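Local coordinates for protein flavin-containing monooxygenase (Allium sativum, PDB 6WPU) that probably catalyses the FAD-dependent S-oxygenation of S-allyl-L-cysteine in garlic, a flavin-containing monooxygenase reaction on the sulfur of the substrate, at residues T91-E96 with K423-N428; L328-S333 with A355-G360. One frame throughout, in Å; residues are numbered along the deposited sequence.

Contact 1: residues T91-E96 with K423-N428. With FAD (flavin-adenine dinucleotide), chain B.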
# COMPACT_ATOMS: atom_id res chain seq x y z
N THR A 91 0.48 -13.03 3.70
CA THR A 91 -0.01 -12.33 2.52
C THR A 91 -1.51 -12.60 2.35
O THR A 91 -2.01 -13.67 2.70
CB THR A 91 0.76 -12.73 1.25
OG1 THR A 91 0.46 -14.09 0.87
CG2 THR A 91 2.26 -12.60 1.46
N ASN A 92 -2.23 -11.60 1.84
CA ASN A 92 -3.64 -11.81 1.50
C ASN A 92 -3.82 -12.14 0.03
O ASN A 92 -4.96 -12.18 -0.45
CB ASN A 92 -4.49 -10.60 1.89
CG ASN A 92 -4.04 -9.31 1.24
OD1 ASN A 92 -3.38 -9.32 0.20
ND2 ASN A 92 -4.37 -8.20 1.86
N LEU A 93 -2.73 -12.35 -0.69
CA LEU A 93 -2.71 -12.79 -2.08
C LEU A 93 -1.79 -14.00 -2.18
O LEU A 93 -0.79 -14.08 -1.44
CB LEU A 93 -2.20 -11.67 -3.00
CG LEU A 93 -3.01 -10.39 -3.08
CD1 LEU A 93 -2.22 -9.34 -3.84
CD2 LEU A 93 -4.35 -10.67 -3.77
N PRO A 94 -2.12 -14.97 -3.02
CA PRO A 94 -1.20 -16.10 -3.22
C PRO A 94 0.09 -15.61 -3.85
O PRO A 94 0.11 -14.62 -4.59
CB PRO A 94 -1.97 -17.02 -4.17
CG PRO A 94 -2.88 -16.11 -4.92
CD PRO A 94 -3.23 -14.98 -3.99
N ARG A 95 1.19 -16.27 -3.49
CA ARG A 95 2.49 -15.71 -3.82
C ARG A 95 2.72 -15.64 -5.34
O ARG A 95 3.45 -14.76 -5.81
CB ARG A 95 3.60 -16.50 -3.12
CG ARG A 95 3.72 -17.96 -3.55
CD ARG A 95 4.61 -18.75 -2.59
NE ARG A 95 6.00 -18.30 -2.58
CZ ARG A 95 6.85 -18.47 -1.57
NH1 ARG A 95 6.44 -19.06 -0.44
NH2 ARG A 95 8.11 -18.04 -1.66
N GLU A 96 2.09 -16.54 -6.11
CA GLU A 96 2.25 -16.49 -7.57
C GLU A 96 1.73 -15.17 -8.13
O GLU A 96 2.32 -14.61 -9.07
CB GLU A 96 1.54 -17.66 -8.25
CG GLU A 96 2.03 -19.06 -7.87
CD GLU A 96 1.31 -19.61 -6.63
OE1 GLU A 96 0.34 -18.97 -6.16
OE2 GLU A 96 1.72 -20.68 -6.13
N LYS A 423 -9.29 -13.15 -9.07
CA LYS A 423 -10.73 -13.28 -8.87
C LYS A 423 -11.05 -14.39 -7.88
O LYS A 423 -11.97 -14.27 -7.06
CB LYS A 423 -11.44 -13.53 -10.20
CG LYS A 423 -11.50 -12.32 -11.10
CD LYS A 423 -12.47 -12.52 -12.27
CE LYS A 423 -12.33 -11.42 -13.32
NZ LYS A 423 -13.49 -11.37 -14.26
N GLU A 424 -10.26 -15.47 -7.93
CA GLU A 424 -10.50 -16.62 -7.06
C GLU A 424 -10.19 -16.30 -5.60
O GLU A 424 -10.95 -16.65 -4.69
CB GLU A 424 -9.67 -17.80 -7.54
CG GLU A 424 -9.87 -19.07 -6.74
CD GLU A 424 -11.10 -19.84 -7.19
OE1 GLU A 424 -11.71 -19.46 -8.22
OE2 GLU A 424 -11.44 -20.83 -6.51
N VAL A 425 -9.05 -15.64 -5.35
CA VAL A 425 -8.68 -15.33 -3.97
C VAL A 425 -9.56 -14.22 -3.42
O VAL A 425 -9.89 -14.21 -2.24
CB VAL A 425 -7.19 -14.98 -3.83
CG1 VAL A 425 -6.88 -13.63 -4.45
CG2 VAL A 425 -6.79 -14.96 -2.36
N SER A 426 -9.96 -13.27 -4.28
CA SER A 426 -10.91 -12.25 -3.86
C SER A 426 -12.22 -12.88 -3.38
O SER A 426 -12.77 -12.49 -2.34
CB SER A 426 -11.16 -11.28 -5.01
OG SER A 426 -11.55 -10.00 -4.55
N LYS A 427 -12.72 -13.88 -4.10
CA LYS A 427 -13.94 -14.55 -3.69
C LYS A 427 -13.74 -15.34 -2.40
O LYS A 427 -14.60 -15.32 -1.51
CB LYS A 427 -14.45 -15.46 -4.81
CG LYS A 427 -15.78 -16.14 -4.51
CD LYS A 427 -16.19 -17.05 -5.66
CE LYS A 427 -15.36 -18.32 -5.68
NZ LYS A 427 -15.86 -19.32 -4.69
N ASN A 428 -12.61 -16.05 -2.28
CA ASN A 428 -12.37 -16.86 -1.09
C ASN A 428 -12.11 -16.01 0.14
O ASN A 428 -12.45 -16.41 1.26
CB ASN A 428 -11.18 -17.78 -1.33
CG ASN A 428 -11.47 -18.83 -2.37
OD1 ASN A 428 -12.58 -18.90 -2.90
ND2 ASN A 428 -10.47 -19.64 -2.68
PA FAD B . 6.45 1.16 1.24
O1A FAD B . 6.59 -0.34 1.51
O2A FAD B . 5.83 2.03 2.22
O5B FAD B . 7.79 1.85 1.07
C5B FAD B . 8.06 3.24 1.01
C4B FAD B . 9.53 3.53 1.38
O4B FAD B . 9.90 4.87 1.24
C3B FAD B . 9.88 3.12 2.79
O3B FAD B . 11.00 2.31 2.81
C2B FAD B . 10.16 4.40 3.49
O2B FAD B . 11.10 4.28 4.50
C1B FAD B . 10.66 5.24 2.35
N9A FAD B . 10.49 6.66 2.55
C8A FAD B . 9.31 7.29 2.95
N7A FAD B . 9.50 8.61 3.04
C5A FAD B . 10.83 8.91 2.72
C6A FAD B . 11.58 10.08 2.66
N6A FAD B . 11.00 11.36 2.95
N1A FAD B . 12.87 10.02 2.28
C2A FAD B . 13.48 8.84 1.99
N3A FAD B . 12.79 7.67 2.05
C4A FAD B . 11.48 7.68 2.41
N1 FAD B . 0.68 -6.24 -1.00
C2 FAD B . 0.85 -7.58 -1.50
O2 FAD B . 1.33 -7.79 -2.75
N3 FAD B . 0.43 -8.67 -0.77
C4 FAD B . -0.09 -8.49 0.50
O4 FAD B . -0.50 -9.54 1.25
C4X FAD B . -0.06 -7.16 1.15
N5 FAD B . -0.35 -7.04 2.50
C5X FAD B . -0.27 -5.78 3.10
C6 FAD B . -0.58 -5.65 4.46
C7 FAD B . -0.49 -4.40 5.06
C7M FAD B . -0.84 -4.27 6.52
C8 FAD B . -0.10 -3.29 4.31
C8M FAD B . -0.01 -1.93 4.93
C9 FAD B . 0.20 -3.41 2.95
C9A FAD B . 0.12 -4.66 2.35
N10 FAD B . 0.45 -4.79 0.95
C10 FAD B . 0.37 -6.05 0.34
C1' FAD B . 0.81 -3.61 0.16
C2' FAD B . 2.21 -3.03 0.28
O2' FAD B . 2.11 -1.70 0.56
C3' FAD B . 2.82 -3.18 -1.10
O3' FAD B . 3.05 -4.54 -1.18
C4' FAD B . 4.14 -2.45 -1.32
O4' FAD B . 4.96 -2.75 -0.25
C5' FAD B . 4.05 -0.94 -1.54
O5' FAD B . 5.38 -0.53 -1.34
P FAD B . 6.01 0.92 -1.45
O1P FAD B . 7.50 0.87 -1.95
O2P FAD B . 4.96 1.75 -2.29
O3P FAD B . 5.66 1.56 0.03
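Val-425 points from helix 416-431 straight into the bend at Asn-92, Leu-93 and Pro-94, and its three side-chain carbons do nearly all the touching from the helix side. CB already stands 4.0 Å from CD of Pro-94. Beyond it the two methyls divide the work. CG1, placed between the backbone N and the carbonyl carbon (chi1 71°), meets the same proline CD at 3.9 Å and also CD2 of Leu-93 at 4.0 Å, the two side chains crossing at about a right angle. CG2 takes the other branch and rests against the backbone O of Asn-92 at 3.8 Å, while that oxygen accepts a hydrogen bond from Arg-429 one turn further along the helix.

Behind this apolar seam the loop turns its other side to the flavin. The backbone N of Asn-92 donates to FAD O4 at 2.8 Å, with 156° at the hydrogen, a bond that would probably draw electron density toward the C4 carbonyl. The Asn-92 side chain folds back over the same group, its CG 3.5 Å from FAD O4. A glycine in its place would probably open a gap between the flavin carbonyl and Tyr-436. Leu-93 spans both sides, CD2 on Val-425 and CD1 4.0 Å from FAD O2. The turn is held from within by OG1 of Thr-91, which donates to the Leu-93 O at 2.6 Å, and Pro-94 then occupies the N-cap position, just before helix 95-98. This is one wall of the isoalloxazine pocket of a flavin-containing monooxygenase: a backbone amide bonds to the flavin O4, with helix 416-431, from late in the chain, behind it.

Contact 2: residues L328-S333 with A355-G360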
# COMPACT_ATOMS: atom_id res chain seq x y z
N LEU A 328 3.74 19.24 -14.61
CA LEU A 328 5.12 18.95 -14.25
C LEU A 328 5.64 17.67 -14.89
O LEU A 328 6.70 17.19 -14.50
CB LEU A 328 5.26 18.86 -12.73
CG LEU A 328 4.85 20.09 -11.91
CD1 LEU A 328 4.82 19.74 -10.43
CD2 LEU A 328 5.83 21.21 -12.18
N ALA A 329 4.91 17.10 -15.84
CA ALA A 329 5.28 15.83 -16.45
C ALA A 329 6.27 16.07 -17.58
O ALA A 329 6.13 17.04 -18.32
CB ALA A 329 4.06 15.10 -16.99
N PRO A 330 7.26 15.18 -17.77
CA PRO A 330 7.49 13.95 -16.99
C PRO A 330 8.52 14.07 -15.87
O PRO A 330 8.91 13.05 -15.31
CB PRO A 330 8.01 12.99 -18.05
CG PRO A 330 8.87 13.90 -18.95
CD PRO A 330 8.13 15.24 -18.97
N SER A 331 8.97 15.29 -15.55
CA SER A 331 10.04 15.44 -14.57
C SER A 331 9.58 15.10 -13.14
O SER A 331 10.41 14.88 -12.26
CB SER A 331 10.62 16.87 -14.65
OG SER A 331 9.74 17.83 -14.09
N LEU A 332 8.28 15.05 -12.89
CA LEU A 332 7.81 14.57 -11.59
C LEU A 332 6.79 13.47 -11.84
O LEU A 332 5.91 13.62 -12.69
CB LEU A 332 7.22 15.71 -10.76
CG LEU A 332 6.69 15.29 -9.38
CD1 LEU A 332 7.83 14.87 -8.44
CD2 LEU A 332 5.87 16.41 -8.76
N SER A 333 6.93 12.36 -11.12
CA SER A 333 6.00 11.24 -11.25
C SER A 333 5.88 10.50 -9.92
O SER A 333 6.73 10.65 -9.02
CB SER A 333 6.45 10.29 -12.36
OG SER A 333 7.71 9.73 -12.04
N ALA A 355 10.12 5.29 -17.24
CA ALA A 355 11.47 5.25 -17.79
C ALA A 355 11.46 5.44 -19.30
O ALA A 355 12.30 6.18 -19.84
CB ALA A 355 12.14 3.92 -17.43
N ALA A 356 10.51 4.81 -19.99
CA ALA A 356 10.42 4.94 -21.44
C ALA A 356 10.01 6.35 -21.85
O ALA A 356 10.44 6.84 -22.90
CB ALA A 356 9.45 3.90 -21.99
N VAL A 357 9.17 7.01 -21.05
CA VAL A 357 8.85 8.41 -21.31
C VAL A 357 10.10 9.28 -21.14
O VAL A 357 10.46 10.06 -22.02
CB VAL A 357 7.70 8.87 -20.40
CG1 VAL A 357 7.55 10.39 -20.46
CG2 VAL A 357 6.39 8.19 -20.79
N LEU A 358 10.78 9.15 -19.99
CA LEU A 358 11.96 9.97 -19.71
C LEU A 358 13.04 9.79 -20.77
O LEU A 358 13.76 10.75 -21.07
CB LEU A 358 12.52 9.63 -18.33
CG LEU A 358 11.65 10.16 -17.18
CD1 LEU A 358 12.18 9.72 -15.85
CD2 LEU A 358 11.56 11.68 -17.27
N SER A 359 13.17 8.59 -21.34
CA SER A 359 14.17 8.32 -22.36
C SER A 359 13.74 8.78 -23.74
O SER A 359 14.54 8.67 -24.68
CB SER A 359 14.50 6.83 -22.41
OG SER A 359 13.50 6.13 -23.13
N GLY A 360 12.51 9.27 -23.89
CA GLY A 360 12.02 9.65 -25.20
C GLY A 360 11.58 8.50 -26.07
O GLY A 360 11.10 8.75 -27.18
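Pro-330 lays one side of its ring against two neighbouring side chains at the end of helix 343-358, with CB and CG both engaged. CB is 3.6 Å from CG1 of Val-357, the tighter of the ring's approaches to that methyl, and CG follows at 4.0 Å. On Leu-358 the partner is CD2, 3.9 Å from the Pro-330 CB; the ring crosses both aliphatic chains obliquely. The same leucine methyl also lies 3.6 Å from the Pro-330 O, so it fits into the angle between ring and carbonyl. Val-357 can present CG1 because this methyl is anti to the backbone N (chi1 169°). Leu-358 starts off at the flank of the helix, and only the far end of its chain comes round to the proline, while it also packs on Ala-175 of the adjoining strand.

The proline is carried by a compact turn. The peptide bond from Ala-329 to Pro-330 is cis, and Leu-332 N closes the turn with a hydrogen bond to Leu-328 O at 3.1 Å. OG of Ser-331 pairs with the indole N-H of Trp-157. On the helix side, the helix ends just past the contact in a Schellman motif: Gly-360 takes a positive phi of 78°, and its N bonds to Val-357 O. The contact thus joins the turn leading into edge strand 332-334 to the C-terminus of the helix that follows that strand, the last strand and helix pair built onto the parallel sheet of a Rossmann-type FAD-binding domain.

In the fold
The two contacts lie well apart, with centres 33 Å from each other and nearest atoms about 22 Å apart, and both sequence segments of contact 2 fall between those of contact 1. FAD has its flavin end at contact 1, where Thr-91 and Asn-92 are part of the cofactor pocket, and its phosphates are the part that comes closer to contact 2. Contact 2 touches no part of the cofactor: Ser-333 O, for example, is 11.3 Å from FAD O2P. It instead ties the turn that leads into outer strand 332-334 of the five-stranded parallel sheet to the end of helix 343-358, whereas contact 1 brings helix 416-431 in behind the flavin site.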